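Local coordinates for aerobactin synthase IucC (Klebsiella pneumoniae, PDB 6CN7), which probably couples ATP cleavage to the attachment of a second N-acetyl-N-hydroxylysine to the citryl intermediate, completing the siderophore aerobactin, at residues G271-T279 and M348-R359; V74-Q82 and V94-Y102. The protein carries 5 engineered substitutions. All blocks are in the same frame, centred on the assembly; numbering follows the deposited sequence.

Contact 2 comes first along the chain: residues 74-82 and 94-102 lie on the consecutive helices 76-87 and 91-114, and this pair is complete before contact 1 opens at residue 271. Contact 1 joins strands 272-275 and 350-355, neighbours in a large antiparallel sheet, and its segments are separated by 68 residues, 30 of them helical. Contacts 1 and 2 have no helix or strand in common; the centres of contacts 1 and 2 are about 34 Å apart and their nearest atoms about 13 Å. Contact 1 thus ties together a sheet of the IucA/IucC family region within one chain, whereas the hairpin of contact 2 touches the second subunit through Q99 and Y102.

Contact 1: residues G271-T279 and M348-R359; sequences GLDIKLPLT and MLGVIWRENPCR
K275 and I352 are a hydrogen-bonded pair between antiparallel strands, K275 N giving to I352 O (2.8 Å) and I352 N to K275 O (3.0 Å). D273 and R354 repeat the pattern two residues away, and N356 N reaches G271 O (2.8 Å) just beyond the strands. With CG anti to the backbone N (chi1 -179°) and every later torsion extended, the K275 side chain runs straight from the sheet. K275 CB packs on I352 CB (4.0 Å). K275 CD then comes over one face of the R354 guanidinium, 3.6 Å above the plane and nearer the border of the group than its middle. At the tip, K275 NZ ends 3.2 Å from R354 NH1, two donors of like charge; the salt bridge of NH1 to D444 probably offsets the charge build-up.

On the other face of the sheet I274 and W353 run alongside each other in one direction. The extended I274 chain carries CD1 over the W353 indole, 4.2 Å from the centroid of the six-membered ring and 20° off its normal, a CH-pi contact; I274 CD1 also meets V351 CG2 (3.7 Å). Past the strand end, N356 OD1 accepts from C358 N, an Asx turn leading toward R359, whose guanidinium has L272 CD2 over one face and its salt-bridge partner E355 OE2 at the edge.

Strand 272-275 runs between strands 262-265 and 350-355, and the latter pairs in turn with 326-330. I274 and L276 also pack on L168 of strand 165-174, while L278, M348 and L349 rest against helix 224-234.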
# COMPACT_ATOMS: atom_id res chain seq x y z
N GLY A 271 -22.23 -22.10 3.23
CA GLY A 271 -22.80 -21.96 4.55
C GLY A 271 -21.89 -21.33 5.60
O GLY A 271 -22.34 -21.10 6.73
N LEU A 272 -20.62 -21.06 5.27
CA LEU A 272 -19.70 -20.40 6.18
C LEU A 272 -19.18 -19.13 5.53
O LEU A 272 -18.63 -19.17 4.42
CB LEU A 272 -18.53 -21.32 6.55
CG LEU A 272 -18.81 -22.52 7.45
CD1 LEU A 272 -17.55 -23.35 7.63
CD2 LEU A 272 -19.35 -22.07 8.80
N ASP A 273 -19.36 -18.00 6.21
CA ASP A 273 -18.66 -16.78 5.85
C ASP A 273 -17.33 -16.73 6.60
O ASP A 273 -17.12 -17.44 7.59
CB ASP A 273 -19.49 -15.55 6.19
CG ASP A 273 -20.77 -15.47 5.37
OD1 ASP A 273 -20.81 -16.06 4.27
OD2 ASP A 273 -21.73 -14.80 5.82
N ILE A 274 -16.43 -15.88 6.12
CA ILE A 274 -15.12 -15.72 6.73
C ILE A 274 -14.94 -14.26 7.11
O ILE A 274 -15.38 -13.35 6.39
CB ILE A 274 -13.99 -16.17 5.78
CG1 ILE A 274 -12.67 -16.25 6.55
CG2 ILE A 274 -13.87 -15.22 4.58
CD1 ILE A 274 -11.55 -16.94 5.79
N LYS A 275 -14.32 -14.03 8.26
CA LYS A 275 -14.03 -12.69 8.75
C LYS A 275 -12.53 -12.58 9.00
O LYS A 275 -11.97 -13.39 9.74
CB LYS A 275 -14.81 -12.38 10.03
CG LYS A 275 -14.56 -10.99 10.59
CD LYS A 275 -15.39 -10.72 11.83
CE LYS A 275 -15.14 -9.32 12.36
NZ LYS A 275 -15.97 -9.01 13.55
N LEU A 276 -11.90 -11.59 8.38
CA LEU A 276 -10.45 -11.47 8.40
C LEU A 276 -10.04 -10.11 8.94
O LEU A 276 -10.82 -9.15 8.86
CB LEU A 276 -9.88 -11.66 6.99
CG LEU A 276 -10.13 -13.05 6.39
CD1 LEU A 276 -9.90 -13.07 4.89
CD2 LEU A 276 -9.26 -14.09 7.08
N PRO A 277 -8.84 -9.98 9.50
CA PRO A 277 -8.41 -8.67 10.02
C PRO A 277 -8.12 -7.68 8.90
O PRO A 277 -7.54 -8.03 7.87
CB PRO A 277 -7.14 -9.00 10.81
CG PRO A 277 -7.17 -10.47 11.03
CD PRO A 277 -7.89 -11.05 9.86
N LEU A 278 -8.54 -6.44 9.12
CA LEU A 278 -8.17 -5.31 8.27
C LEU A 278 -7.68 -4.21 9.20
O LEU A 278 -8.47 -3.54 9.87
CB LEU A 278 -9.35 -4.83 7.42
CG LEU A 278 -9.81 -5.73 6.27
CD1 LEU A 278 -11.06 -5.17 5.61
CD2 LEU A 278 -8.70 -5.91 5.24
N THR A 279 -6.36 -4.02 9.25
CA THR A 279 -5.74 -3.06 10.16
C THR A 279 -5.74 -1.69 9.49
O THR A 279 -4.84 -1.38 8.70
CB THR A 279 -4.33 -3.50 10.53
OG1 THR A 279 -4.37 -4.84 11.03
CG2 THR A 279 -3.74 -2.58 11.59
N MET A 348 -3.65 -8.52 14.05
CA MET A 348 -3.38 -8.45 12.62
C MET A 348 -3.39 -9.80 11.93
O MET A 348 -3.58 -9.85 10.71
CB MET A 348 -2.03 -7.76 12.38
CG MET A 348 -1.97 -6.34 12.93
SD MET A 348 -0.37 -5.56 12.68
CE MET A 348 -0.39 -5.31 10.90
N LEU A 349 -3.18 -10.90 12.66
CA LEU A 349 -3.13 -12.23 12.07
C LEU A 349 -4.14 -13.12 12.77
O LEU A 349 -4.02 -13.37 13.98
CB LEU A 349 -1.72 -12.83 12.17
CG LEU A 349 -0.66 -12.17 11.30
CD1 LEU A 349 0.73 -12.64 11.69
CD2 LEU A 349 -0.92 -12.46 9.83
N GLY A 350 -5.13 -13.59 12.02
CA GLY A 350 -6.17 -14.43 12.59
C GLY A 350 -7.28 -14.65 11.58
O GLY A 350 -7.28 -14.08 10.49
N VAL A 351 -8.23 -15.48 11.99
CA VAL A 351 -9.37 -15.81 11.14
C VAL A 351 -10.56 -16.16 12.03
O VAL A 351 -10.39 -16.75 13.10
CB VAL A 351 -9.05 -16.97 10.18
CG1 VAL A 351 -8.69 -18.23 10.96
CG2 VAL A 351 -10.22 -17.23 9.24
N ILE A 352 -11.75 -15.78 11.58
CA ILE A 352 -13.00 -16.13 12.25
C ILE A 352 -13.94 -16.69 11.19
O ILE A 352 -14.11 -16.10 10.12
CB ILE A 352 -13.64 -14.92 12.95
CG1 ILE A 352 -12.72 -14.42 14.07
CG2 ILE A 352 -15.01 -15.29 13.51
CD1 ILE A 352 -13.15 -13.09 14.66
N TRP A 353 -14.55 -17.84 11.49
CA TRP A 353 -15.53 -18.45 10.61
C TRP A 353 -16.93 -18.23 11.18
O TRP A 353 -17.17 -18.50 12.36
CB TRP A 353 -15.26 -19.95 10.45
CG TRP A 353 -13.96 -20.23 9.75
CD1 TRP A 353 -12.74 -20.41 10.33
CD2 TRP A 353 -13.75 -20.35 8.34
NE1 TRP A 353 -11.78 -20.64 9.37
CE2 TRP A 353 -12.38 -20.61 8.14
CE3 TRP A 353 -14.59 -20.27 7.22
CZ2 TRP A 353 -11.83 -20.79 6.87
CZ3 TRP A 353 -14.04 -20.45 5.96
CH2 TRP A 353 -12.68 -20.70 5.80
N ARG A 354 -17.83 -17.72 10.35
CA ARG A 354 -19.17 -17.36 10.76
C ARG A 354 -20.20 -18.19 10.01
O ARG A 354 -19.98 -18.62 8.88
CB ARG A 354 -19.46 -15.88 10.53
CG ARG A 354 -18.96 -14.96 11.62
CD ARG A 354 -19.53 -13.57 11.41
NE ARG A 354 -19.04 -12.62 12.40
CZ ARG A 354 -19.30 -11.31 12.35
NH1 ARG A 354 -18.81 -10.51 13.28
NH2 ARG A 354 -20.03 -10.81 11.36
N GLU A 355 -21.35 -18.38 10.66
CA GLU A 355 -22.45 -19.14 10.09
C GLU A 355 -23.20 -18.28 9.09
O GLU A 355 -23.67 -17.19 9.43
CB GLU A 355 -23.37 -19.62 11.21
CG GLU A 355 -24.16 -20.87 10.89
CD GLU A 355 -24.88 -21.41 12.10
OE1 GLU A 355 -24.67 -20.87 13.21
OE2 GLU A 355 -25.67 -22.37 11.95
N ASN A 356 -23.31 -18.76 7.85
CA ASN A 356 -24.06 -18.07 6.81
C ASN A 356 -25.55 -18.31 7.00
O ASN A 356 -25.96 -19.40 7.39
CB ASN A 356 -23.61 -18.57 5.43
CG ASN A 356 -24.30 -17.86 4.28
OD1 ASN A 356 -25.50 -17.59 4.31
ND2 ASN A 356 -23.54 -17.57 3.23
N PRO A 357 -26.40 -17.30 6.76
CA PRO A 357 -27.85 -17.52 6.90
C PRO A 357 -28.37 -18.76 6.18
O PRO A 357 -29.28 -19.42 6.70
CB PRO A 357 -28.44 -16.23 6.30
CG PRO A 357 -27.43 -15.19 6.63
CD PRO A 357 -26.08 -15.87 6.55
N CYS A 358 -27.82 -19.09 5.01
CA CYS A 358 -28.38 -20.18 4.22
C CYS A 358 -28.45 -21.49 4.99
O CYS A 358 -29.23 -22.38 4.62
CB CYS A 358 -27.56 -20.38 2.94
SG CYS A 358 -26.08 -21.39 3.17
N ARG A 359 -27.65 -21.64 6.05
CA ARG A 359 -27.75 -22.84 6.88
C ARG A 359 -29.14 -22.97 7.50
O ARG A 359 -29.68 -24.08 7.58
CB ARG A 359 -26.68 -22.79 7.97
CG ARG A 359 -25.45 -23.65 7.67
CD ARG A 359 -24.18 -23.07 8.27
NE ARG A 359 -23.68 -23.86 9.40
CZ ARG A 359 -22.77 -24.82 9.31
NH1 ARG A 359 -22.23 -25.14 8.14
NH2 ARG A 359 -22.39 -25.48 10.40

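Contact 2: residues V74-Q82 and V94-Y102; sequences VLAQTLLMQ and VAEHMQDLY
L80 projects from helix 76-82 into a hole framed by V94, H97, M98 and L101. Its CG stands anti to the backbone N (chi1 -180°), which directs the branched end at the partner helix; L80 CD2 does most of the touching, 3.7 Å from M98 SD, 3.8 Å from L101 CD1 and 3.9 Å from H97 CB. L101 comes from the facing helix and passes alongside L80, and L101 CD1 also presses on CB of A76 (3.8 Å).

L80 is a single knob into a hole in an antiparallel helical hairpin: helices 76-87 and 91-114 follow each other through a short turn, and their segments here run at 155° with axes 10.7 Å apart.

M98 works along the flank of L80. A bend at chi2 (-65°) turns its thioether across the gap, bringing M98 CE against both M81 SD (3.4 Å) and Q77 CG (3.6 Å), while M81 SD leans in addition on V94 CG1. Q77 CG also meets the hydroxyl of Y102 (OH, 3.4 Å). L79 and A76 pack on helix 4-25, and the Y102 hydroxyl makes a weak hydrogen bond to E241 of the second subunit.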
# COMPACT_ATOMS: atom_id res chain seq x y z
N VAL A 74 -23.10 23.72 -5.48
CA VAL A 74 -23.39 22.89 -4.32
C VAL A 74 -22.45 21.69 -4.35
O VAL A 74 -22.63 20.76 -5.14
CB VAL A 74 -24.86 22.45 -4.30
CG1 VAL A 74 -25.15 21.59 -3.08
CG2 VAL A 74 -25.77 23.67 -4.31
N LEU A 75 -21.43 21.71 -3.48
CA LEU A 75 -20.44 20.65 -3.41
C LEU A 75 -20.18 20.29 -1.96
O LEU A 75 -20.12 21.16 -1.09
CB LEU A 75 -19.13 21.07 -4.09
CG LEU A 75 -19.24 21.46 -5.56
CD1 LEU A 75 -17.94 22.08 -6.06
CD2 LEU A 75 -19.62 20.25 -6.41
N ALA A 76 -20.04 18.98 -1.70
CA ALA A 76 -19.71 18.53 -0.35
C ALA A 76 -18.37 19.09 0.10
O ALA A 76 -18.20 19.46 1.27
CB ALA A 76 -19.71 17.01 -0.29
N GLN A 77 -17.40 19.14 -0.81
CA GLN A 77 -16.10 19.71 -0.47
C GLN A 77 -16.24 21.12 0.07
O GLN A 77 -15.58 21.49 1.06
CB GLN A 77 -15.19 19.68 -1.71
CG GLN A 77 -13.80 20.21 -1.47
CD GLN A 77 -13.52 21.49 -2.22
OE1 GLN A 77 -14.36 22.39 -2.28
NE2 GLN A 77 -12.33 21.59 -2.80
N THR A 78 -17.09 21.94 -0.55
CA THR A 78 -17.29 23.30 -0.08
C THR A 78 -17.84 23.32 1.34
O THR A 78 -17.36 24.08 2.19
CB THR A 78 -18.24 24.04 -1.03
OG1 THR A 78 -17.77 23.92 -2.38
CG2 THR A 78 -18.32 25.52 -0.67
N LEU A 79 -18.84 22.48 1.61
CA LEU A 79 -19.42 22.44 2.95
C LEU A 79 -18.39 22.00 3.99
O LEU A 79 -18.32 22.57 5.08
CB LEU A 79 -20.63 21.51 2.97
CG LEU A 79 -21.25 21.25 4.35
CD1 LEU A 79 -21.73 22.55 4.98
CD2 LEU A 79 -22.38 20.25 4.24
N LEU A 80 -17.59 20.99 3.66
CA LEU A 80 -16.57 20.53 4.59
C LEU A 80 -15.62 21.66 4.96
O LEU A 80 -15.25 21.81 6.13
CB LEU A 80 -15.80 19.35 3.98
CG LEU A 80 -14.69 18.73 4.84
CD1 LEU A 80 -15.22 18.26 6.19
CD2 LEU A 80 -14.04 17.58 4.09
N MET A 81 -15.21 22.47 3.98
CA MET A 81 -14.35 23.61 4.28
C MET A 81 -15.07 24.63 5.16
O MET A 81 -14.44 25.27 6.01
CB MET A 81 -13.88 24.27 2.98
CG MET A 81 -13.00 23.37 2.11
SD MET A 81 -11.55 22.73 2.98
CE MET A 81 -10.66 24.24 3.33
N GLN A 82 -16.38 24.79 4.98
CA GLN A 82 -17.14 25.69 5.84
C GLN A 82 -17.27 25.17 7.26
O GLN A 82 -17.54 25.95 8.17
CB GLN A 82 -18.54 25.92 5.25
CG GLN A 82 -18.54 26.60 3.89
CD GLN A 82 -19.90 26.58 3.23
OE1 GLN A 82 -20.83 25.94 3.72
NE2 GLN A 82 -20.03 27.28 2.11
N VAL A 94 -8.69 17.99 8.09
CA VAL A 94 -9.52 18.26 6.92
C VAL A 94 -9.08 17.39 5.75
O VAL A 94 -9.92 16.84 5.02
CB VAL A 94 -9.46 19.76 6.57
CG1 VAL A 94 -10.21 20.04 5.27
CG2 VAL A 94 -10.04 20.59 7.70
N ALA A 95 -7.77 17.26 5.54
CA ALA A 95 -7.28 16.43 4.44
C ALA A 95 -7.70 14.98 4.62
O ALA A 95 -7.99 14.28 3.64
CB ALA A 95 -5.76 16.54 4.33
N GLU A 96 -7.74 14.51 5.87
CA GLU A 96 -8.24 13.16 6.14
C GLU A 96 -9.70 13.02 5.72
O GLU A 96 -10.08 12.04 5.07
CB GLU A 96 -8.08 12.82 7.62
CG GLU A 96 -6.64 12.66 8.07
CD GLU A 96 -6.53 12.34 9.55
OE1 GLU A 96 -7.58 12.15 10.20
OE2 GLU A 96 -5.39 12.27 10.06
N HIS A 97 -10.52 14.00 6.08
CA HIS A 97 -11.94 13.93 5.76
C HIS A 97 -12.20 14.17 4.28
O HIS A 97 -13.20 13.69 3.74
CB HIS A 97 -12.72 14.94 6.60
CG HIS A 97 -12.82 14.56 8.05
ND1 HIS A 97 -12.95 15.49 9.06
CD2 HIS A 97 -12.82 13.35 8.65
CE1 HIS A 97 -13.02 14.87 10.22
NE2 HIS A 97 -12.94 13.57 10.00
N MET A 98 -11.31 14.90 3.61
CA MET A 98 -11.41 15.04 2.16
C MET A 98 -11.33 13.68 1.48
O MET A 98 -12.16 13.34 0.63
CB MET A 98 -10.31 15.96 1.64
CG MET A 98 -10.57 17.43 1.88
SD MET A 98 -12.00 18.04 0.98
CE MET A 98 -12.05 19.70 1.64
N GLN A 99 -10.31 12.89 1.84
CA GLN A 99 -10.17 11.56 1.25
C GLN A 99 -11.38 10.69 1.58
O GLN A 99 -11.91 10.01 0.70
CB GLN A 99 -8.88 10.92 1.74
CG GLN A 99 -7.63 11.57 1.16
CD GLN A 99 -6.35 10.97 1.70
OE1 GLN A 99 -6.35 10.26 2.71
NE2 GLN A 99 -5.24 11.25 1.03
N ASP A 100 -11.83 10.71 2.84
CA ASP A 100 -13.06 10.02 3.18
C ASP A 100 -14.24 10.58 2.41
O ASP A 100 -15.13 9.84 1.98
CB ASP A 100 -13.32 10.11 4.68
CG ASP A 100 -12.28 9.39 5.51
OD1 ASP A 100 -11.60 8.49 4.96
OD2 ASP A 100 -12.13 9.72 6.70
N LEU A 101 -14.27 11.91 2.21
CA LEU A 101 -15.35 12.53 1.46
C LEU A 101 -15.35 12.06 0.01
O LEU A 101 -16.39 11.68 -0.54
CB LEU A 101 -15.24 14.05 1.54
CG LEU A 101 -16.29 14.89 0.79
CD1 LEU A 101 -16.43 16.24 1.47
CD2 LEU A 101 -15.94 15.10 -0.69
N TYR A 102 -14.18 12.09 -0.63
CA TYR A 102 -14.11 11.72 -2.04
C TYR A 102 -14.24 10.21 -2.22
O TYR A 102 -14.77 9.76 -3.25
CB TYR A 102 -12.81 12.23 -2.67
CG TYR A 102 -12.85 13.72 -2.94
CD1 TYR A 102 -13.66 14.24 -3.94
CD2 TYR A 102 -12.07 14.61 -2.20
CE1 TYR A 102 -13.70 15.60 -4.20
CE2 TYR A 102 -12.11 15.97 -2.45
CZ TYR A 102 -12.92 16.46 -3.45
OH TYR A 102 -12.97 17.81 -3.71